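Local coordinates for sensory box/GGDEF domain protein (Colwellia psychrerythraea, PDB 3LYX) that probably senses an unidentified signal through its PAS domain and relays it to a GGDEF domain of the diguanylate cyclase type, at residues I30-N33 / L39-Y42. Sequence-based numbering, arbitrary orientation.
Sequences IDWN and LYGY
The indole of W32 reaches from the end of strand 29-32 to Y40, the last residue of helix 34-40, and Y42 just beyond it, joining the edge strand of the five-stranded antiparallel PAS sheet to the first short helix that follows it. One polar bond crosses the contact: NE1 of W32 donates to the backbone O of Y42 over 2.8 Å. It is bent, with an N-H...O angle of 139°, and the donor stands above the carbonyl plane. Because CG of W32 lies anti to the backbone N (chi1 178°), the indole extends across to this carbonyl, and the bond sets the NE1 edge of the ring toward the chain beyond the helix. Positive phi at G41 turns the backbone out of the helix just before Y42. N33 occupies the N-cap of helix 34-40, its OD1 accepting from the backbone N of S36.

Apolar packing involves the six-membered part of the indole. Its ring and that of Y40 lie 5.4 Å apart at their centroids, the planes inclined by 38°, an oblique pairing, while CB of Y42 rests 3.9 Å from W32 CZ2. The W32 side chain also touches K44 and A47 of helix 44-47 and V21 of strand 19-24. The closest apolar approach brings CH2 of W32 to 3.3 Å from CD2 of Y40.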
ATOM      1  N   ILE B  30      15.987   1.446   4.659  1.00 27.60           N
ATOM      2  CA  ILE B  30      16.005   2.891   4.728  1.00 28.40           C
ATOM      3  C   ILE B  30      14.618   3.458   5.027  1.00 27.16           C
ATOM      4  O   ILE B  30      14.498   4.588   5.489  1.00 30.01           O
ATOM      5  CB  ILE B  30      16.583   3.502   3.431  1.00 29.17           C
ATOM      6  CG1 ILE B  30      15.884   2.905   2.206  1.00 29.90           C
ATOM      7  CG2 ILE B  30      18.090   3.265   3.376  1.00 30.22           C
ATOM      8  CD1 ILE B  30      16.345   3.517   0.892  1.00 32.56           C
ATOM      9  N   ASP B  31      13.576   2.672   4.763  1.00 28.84           N
ATOM     10  CA  ASP B  31      12.199   3.080   5.067  1.00 27.02           C
ATOM     11  C   ASP B  31      11.405   1.820   5.396  1.00 26.09           C
ATOM     12  O   ASP B  31      11.681   0.736   4.876  1.00 26.74           O
ATOM     13  CB  ASP B  31      11.555   3.878   3.925  1.00 28.21           C
ATOM     14  CG  ASP B  31      10.675   5.038   4.445  1.00 31.79           C
ATOM     15  OD1 ASP B  31      10.366   5.960   3.666  1.00 35.71           O
ATOM     16  OD2 ASP B  31      10.294   5.035   5.635  1.00 33.24           O
ATOM     17  N   TRP B  32      10.422   1.977   6.274  1.00 24.22           N
ATOM     18  CA  TRP B  32       9.634   0.865   6.793  1.00 23.87           C
ATOM     19  C   TRP B  32       8.279   1.450   7.192  1.00 25.37           C
ATOM     20  O   TRP B  32       8.239   2.443   7.916  1.00 26.32           O
ATOM     21  CB  TRP B  32      10.421   0.345   8.013  1.00 24.57           C
ATOM     22  CG  TRP B  32       9.875  -0.785   8.825  1.00 21.85           C
ATOM     23  CD1 TRP B  32       9.075  -0.691   9.927  1.00 23.78           C
ATOM     24  CD2 TRP B  32      10.181  -2.172   8.669  1.00 23.06           C
ATOM     25  NE1 TRP B  32       8.871  -1.933  10.473  1.00 25.25           N
ATOM     26  CE2 TRP B  32       9.537  -2.863   9.719  1.00 23.02           C
ATOM     27  CE3 TRP B  32      10.939  -2.901   7.741  1.00 21.25           C
ATOM     28  CZ2 TRP B  32       9.627  -4.246   9.870  1.00 22.73           C
ATOM     29  CZ3 TRP B  32      11.030  -4.278   7.889  1.00 19.95           C
ATOM     30  CH2 TRP B  32      10.377  -4.936   8.947  1.00 25.09           C
ATOM     31  N   ASN B  33       7.177   0.863   6.723  1.00 27.48           N
ATOM     32  CA  ASN B  33       5.849   1.384   7.069  1.00 26.62           C
ATOM     33  C   ASN B  33       5.200   0.536   8.158  1.00 26.08           C
ATOM     34  O   ASN B  33       5.746  -0.495   8.559  1.00 26.57           O
ATOM     35  CB  ASN B  33       4.942   1.433   5.828  1.00 24.97           C
ATOM     36  CG  ASN B  33       4.568   0.048   5.316  1.00 26.02           C
ATOM     37  OD1 ASN B  33       5.248  -0.936   5.598  1.00 24.84           O
ATOM     38  ND2 ASN B  33       3.487  -0.028   4.543  1.00 24.08           N
ATOM     39  N   LEU B  39       3.607  -7.104  10.020  1.00 26.60           N
ATOM     40  CA  LEU B  39       4.022  -8.377   9.441  1.00 26.69           C
ATOM     41  C   LEU B  39       5.269  -9.007  10.044  1.00 27.76           C
ATOM     42  O   LEU B  39       5.264 -10.188  10.394  1.00 29.62           O
ATOM     43  CB  LEU B  39       4.236  -8.225   7.937  1.00 26.60           C
ATOM     44  CG  LEU B  39       4.728  -9.456   7.174  1.00 23.68           C
ATOM     45  CD1 LEU B  39       3.661 -10.557   7.184  1.00 28.67           C
ATOM     46  CD2 LEU B  39       5.043  -9.044   5.757  1.00 24.03           C
ATOM     47  N   TYR B  40       6.333  -8.215  10.159  1.00 27.69           N
ATOM     48  CA  TYR B  40       7.608  -8.710  10.658  1.00 28.56           C
ATOM     49  C   TYR B  40       7.813  -8.623  12.165  1.00 31.14           C
ATOM     50  O   TYR B  40       8.617  -9.380  12.728  1.00 31.86           O
ATOM     51  CB  TYR B  40       8.747  -7.975   9.943  1.00 26.75           C
ATOM     52  CG  TYR B  40       8.794  -8.226   8.449  1.00 26.11           C
ATOM     53  CD1 TYR B  40       9.153  -9.473   7.944  1.00 25.30           C
ATOM     54  CD2 TYR B  40       8.458  -7.216   7.537  1.00 23.40           C
ATOM     55  CE1 TYR B  40       9.174  -9.714   6.553  1.00 22.69           C
ATOM     56  CE2 TYR B  40       8.478  -7.440   6.161  1.00 20.99           C
ATOM     57  CZ  TYR B  40       8.835  -8.693   5.677  1.00 22.87           C
ATOM     58  OH  TYR B  40       8.854  -8.925   4.319  1.00 22.55           O
ATOM     59  N   GLY B  41       7.108  -7.698  12.814  1.00 31.86           N
ATOM     60  CA  GLY B  41       7.228  -7.559  14.255  1.00 31.58           C
ATOM     61  C   GLY B  41       8.066  -6.391  14.740  1.00 32.23           C
ATOM     62  O   GLY B  41       7.928  -5.978  15.887  1.00 33.34           O
ATOM     63  N   TYR B  42       8.926  -5.855  13.879  1.00 30.75           N
ATOM     64  CA  TYR B  42       9.803  -4.735  14.235  1.00 30.58           C
ATOM     65  C   TYR B  42       9.171  -3.380  13.929  1.00 30.08           C
ATOM     66  O   TYR B  42       8.442  -3.245  12.947  1.00 31.69           O
ATOM     67  CB  TYR B  42      11.107  -4.813  13.446  1.00 29.86           C
ATOM     68  CG  TYR B  42      11.862  -6.115  13.563  1.00 31.61           C
ATOM     69  CD1 TYR B  42      12.787  -6.318  14.595  1.00 33.79           C
ATOM     70  CD2 TYR B  42      11.694  -7.125  12.614  1.00 29.50           C
ATOM     71  CE1 TYR B  42      13.532  -7.492  14.669  1.00 32.21           C
ATOM     72  CE2 TYR B  42      12.429  -8.299  12.680  1.00 31.83           C
ATOM     73  CZ  TYR B  42      13.350  -8.473  13.708  1.00 32.39           C
ATOM     74  OH  TYR B  42      14.106  -9.616  13.757  1.00 31.22           O
TER